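Side-chain contact in glycoside Hydrolase (Bacteroides plebeius, PDB 5T3B), which is a family 50 glycoside hydrolase of a gut bacterium, probably cleaving glycosidic bonds in polysaccharides related to agarose: residues G425-K430 / Y473-Y478. Numbering follows the deposited sequence.
Sequences GLLEAK and YNLIDY
Leu427, near the C-terminal end of helix 412-427, reaches across to Leu475 and Ile476 of helix 472-480. The contact between the two segments is apolar and buried, with 145 Å² of surface lost on both sides together. The two methyl branches of Leu427 divide the work. CD1 of Leu427 meets CD1 of Leu475 at 3.9 Å and also lies against CB of that residue. CD2 of Leu427 rests on the side of Ile476, 3.9 Å from CG1 and 4.0 Å from CD1 of that residue. The leucine fork therefore bridges two consecutive residues of the facing helix.

The side chains approach differently. Leu427 crosses Leu475 at a slant but meets Ile476 nearly at a right angle. In Ile476 the longer branch makes the touch: CG1 lies anti to the carbonyl carbon (chi1 -74°), which carries CG1 and CD1 toward Leu427. The nearest CA pair is Leu427 and Ile476, 6.3 Å apart.

Polar links flank this apolar patch. The carbonyl oxygen of Leu427 accepts a hydrogen bond from Arg110, and Glu428 forms a salt bridge with Arg61.

The contact packs the C-terminal helix 472-480 on barrel helix 412-427, just before strand 432-437. That strand is parallel to 120-126 and 385-394, consistent with the (beta/alpha)8 barrel of GH50 enzymes. Tyr122 of strand 120-126 touches both Leu427 and Ile476, and Trp112 of strand 111-114 also packs on Ile476.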
loop_
_atom_site.group_PDB
_atom_site.type_symbol
_atom_site.label_atom_id
_atom_site.label_comp_id
_atom_site.label_asym_id
_atom_site.label_seq_id
_atom_site.Cartn_x
_atom_site.Cartn_y
_atom_site.Cartn_z
ATOM N N GLY A 425 7.842 -13.065 -1.282
ATOM C CA GLY A 425 8.918 -12.152 -1.040
ATOM C C GLY A 425 8.666 -11.189 0.088
ATOM O O GLY A 425 9.547 -10.882 0.878
ATOM N N LEU A 426 7.421 -10.680 0.147
ATOM C CA LEU A 426 7.006 -9.747 1.212
ATOM C C LEU A 426 6.913 -10.482 2.555
ATOM O O LEU A 426 7.235 -9.887 3.591
ATOM C CB LEU A 426 5.703 -9.108 0.873
ATOM C CG LEU A 426 5.658 -8.219 -0.317
ATOM C CD1 LEU A 426 4.289 -7.643 -0.580
ATOM C CD2 LEU A 426 6.727 -7.112 -0.238
ATOM N N LEU A 427 6.450 -11.730 2.567
ATOM C CA LEU A 427 6.323 -12.493 3.808
ATOM C C LEU A 427 7.652 -12.634 4.504
ATOM O O LEU A 427 7.691 -12.779 5.719
ATOM C CB LEU A 427 5.628 -13.824 3.573
ATOM C CG LEU A 427 4.143 -13.752 3.296
ATOM C CD1 LEU A 427 3.637 -15.065 2.699
ATOM C CD2 LEU A 427 3.349 -13.332 4.492
ATOM N N GLU A 428 8.746 -12.689 3.740
ATOM C CA GLU A 428 10.050 -12.800 4.356
ATOM C C GLU A 428 10.532 -11.526 5.037
ATOM O O GLU A 428 11.477 -11.574 5.843
ATOM C CB GLU A 428 11.092 -13.243 3.326
ATOM C CG GLU A 428 10.853 -14.604 2.764
ATOM C CD GLU A 428 12.092 -15.223 2.168
ATOM O OE1 GLU A 428 13.009 -15.625 2.929
ATOM O OE2 GLU A 428 12.120 -15.308 0.955
ATOM N N ALA A 429 9.935 -10.409 4.712
ATOM C CA ALA A 429 10.305 -9.143 5.317
ATOM C C ALA A 429 9.588 -8.992 6.653
ATOM O O ALA A 429 8.365 -8.736 6.693
ATOM C CB ALA A 429 9.975 -7.960 4.400
ATOM N N LYS A 430 10.324 -9.078 7.752
ATOM C CA LYS A 430 9.738 -9.010 9.084
ATOM C C LYS A 430 9.184 -7.638 9.427
ATOM O O LYS A 430 8.373 -7.504 10.352
ATOM C CB LYS A 430 10.770 -9.402 10.113
ATOM C CG LYS A 430 11.210 -10.846 10.055
ATOM C CD LYS A 430 12.028 -11.230 11.294
ATOM C CE LYS A 430 13.052 -12.317 11.031
ATOM N NZ LYS A 430 13.784 -12.444 12.295
ATOM N N TYR A 473 -0.027 -16.838 8.088
ATOM C CA TYR A 473 0.463 -16.958 9.452
ATOM C C TYR A 473 1.437 -18.146 9.601
ATOM O O TYR A 473 2.464 -18.054 10.255
ATOM C CB TYR A 473 -0.709 -17.045 10.441
ATOM C CG TYR A 473 -1.631 -15.853 10.382
ATOM C CD1 TYR A 473 -1.238 -14.615 10.874
ATOM C CD2 TYR A 473 -2.852 -15.907 9.751
ATOM C CE1 TYR A 473 -2.081 -13.506 10.841
ATOM C CE2 TYR A 473 -3.688 -14.823 9.669
ATOM C CZ TYR A 473 -3.301 -13.590 10.187
ATOM O OH TYR A 473 -4.077 -12.472 10.161
ATOM N N ASN A 474 1.089 -19.270 8.962
ATOM C CA ASN A 474 1.991 -20.424 9.045
ATOM C C ASN A 474 3.210 -20.312 8.100
ATOM O O ASN A 474 4.275 -20.843 8.395
ATOM C CB ASN A 474 1.256 -21.722 8.958
ATOM C CG ASN A 474 0.659 -22.003 7.596
ATOM O OD1 ASN A 474 1.401 -22.234 6.617
ATOM N ND2 ASN A 474 -0.640 -21.955 7.501
ATOM N N LEU A 475 3.072 -19.525 7.026
ATOM C CA LEU A 475 4.210 -19.201 6.209
ATOM C C LEU A 475 5.226 -18.339 6.988
ATOM O O LEU A 475 6.439 -18.513 6.851
ATOM C CB LEU A 475 3.783 -18.522 4.919
ATOM C CG LEU A 475 3.320 -19.513 3.860
ATOM C CD1 LEU A 475 2.478 -18.791 2.801
ATOM C CD2 LEU A 475 4.494 -20.268 3.229
ATOM N N ILE A 476 4.710 -17.358 7.692
ATOM C CA ILE A 476 5.553 -16.536 8.556
ATOM C C ILE A 476 6.306 -17.429 9.544
ATOM O O ILE A 476 7.476 -17.202 9.805
ATOM C CB ILE A 476 4.744 -15.393 9.182
ATOM C CG1 ILE A 476 4.494 -14.353 8.093
ATOM C CG2 ILE A 476 5.466 -14.814 10.408
ATOM C CD1 ILE A 476 3.422 -13.370 8.483
ATOM N N ASP A 477 5.603 -18.363 10.145
ATOM C CA ASP A 477 6.265 -19.280 11.096
ATOM C C ASP A 477 7.409 -20.015 10.387
ATOM O O ASP A 477 8.500 -20.183 10.953
ATOM C CB ASP A 477 5.305 -20.288 11.692
ATOM C CG ASP A 477 4.346 -19.688 12.669
ATOM O OD1 ASP A 477 4.618 -18.639 13.265
ATOM O OD2 ASP A 477 3.262 -20.297 12.816
ATOM N N TYR A 478 7.149 -20.519 9.189
ATOM C CA TYR A 478 8.174 -21.208 8.368
ATOM C C TYR A 478 9.370 -20.325 8.063
ATOM O O TYR A 478 10.508 -20.719 8.252
ATOM C CB TYR A 478 7.512 -21.738 7.093
ATOM C CG TYR A 478 8.417 -22.079 5.959
ATOM C CD1 TYR A 478 9.046 -23.290 5.881
ATOM C CD2 TYR A 478 8.628 -21.214 4.911
ATOM C CE1 TYR A 478 9.842 -23.600 4.794
ATOM C CE2 TYR A 478 9.381 -21.506 3.823
ATOM C CZ TYR A 478 10.035 -22.704 3.741
ATOM O OH TYR A 478 10.798 -22.996 2.644
#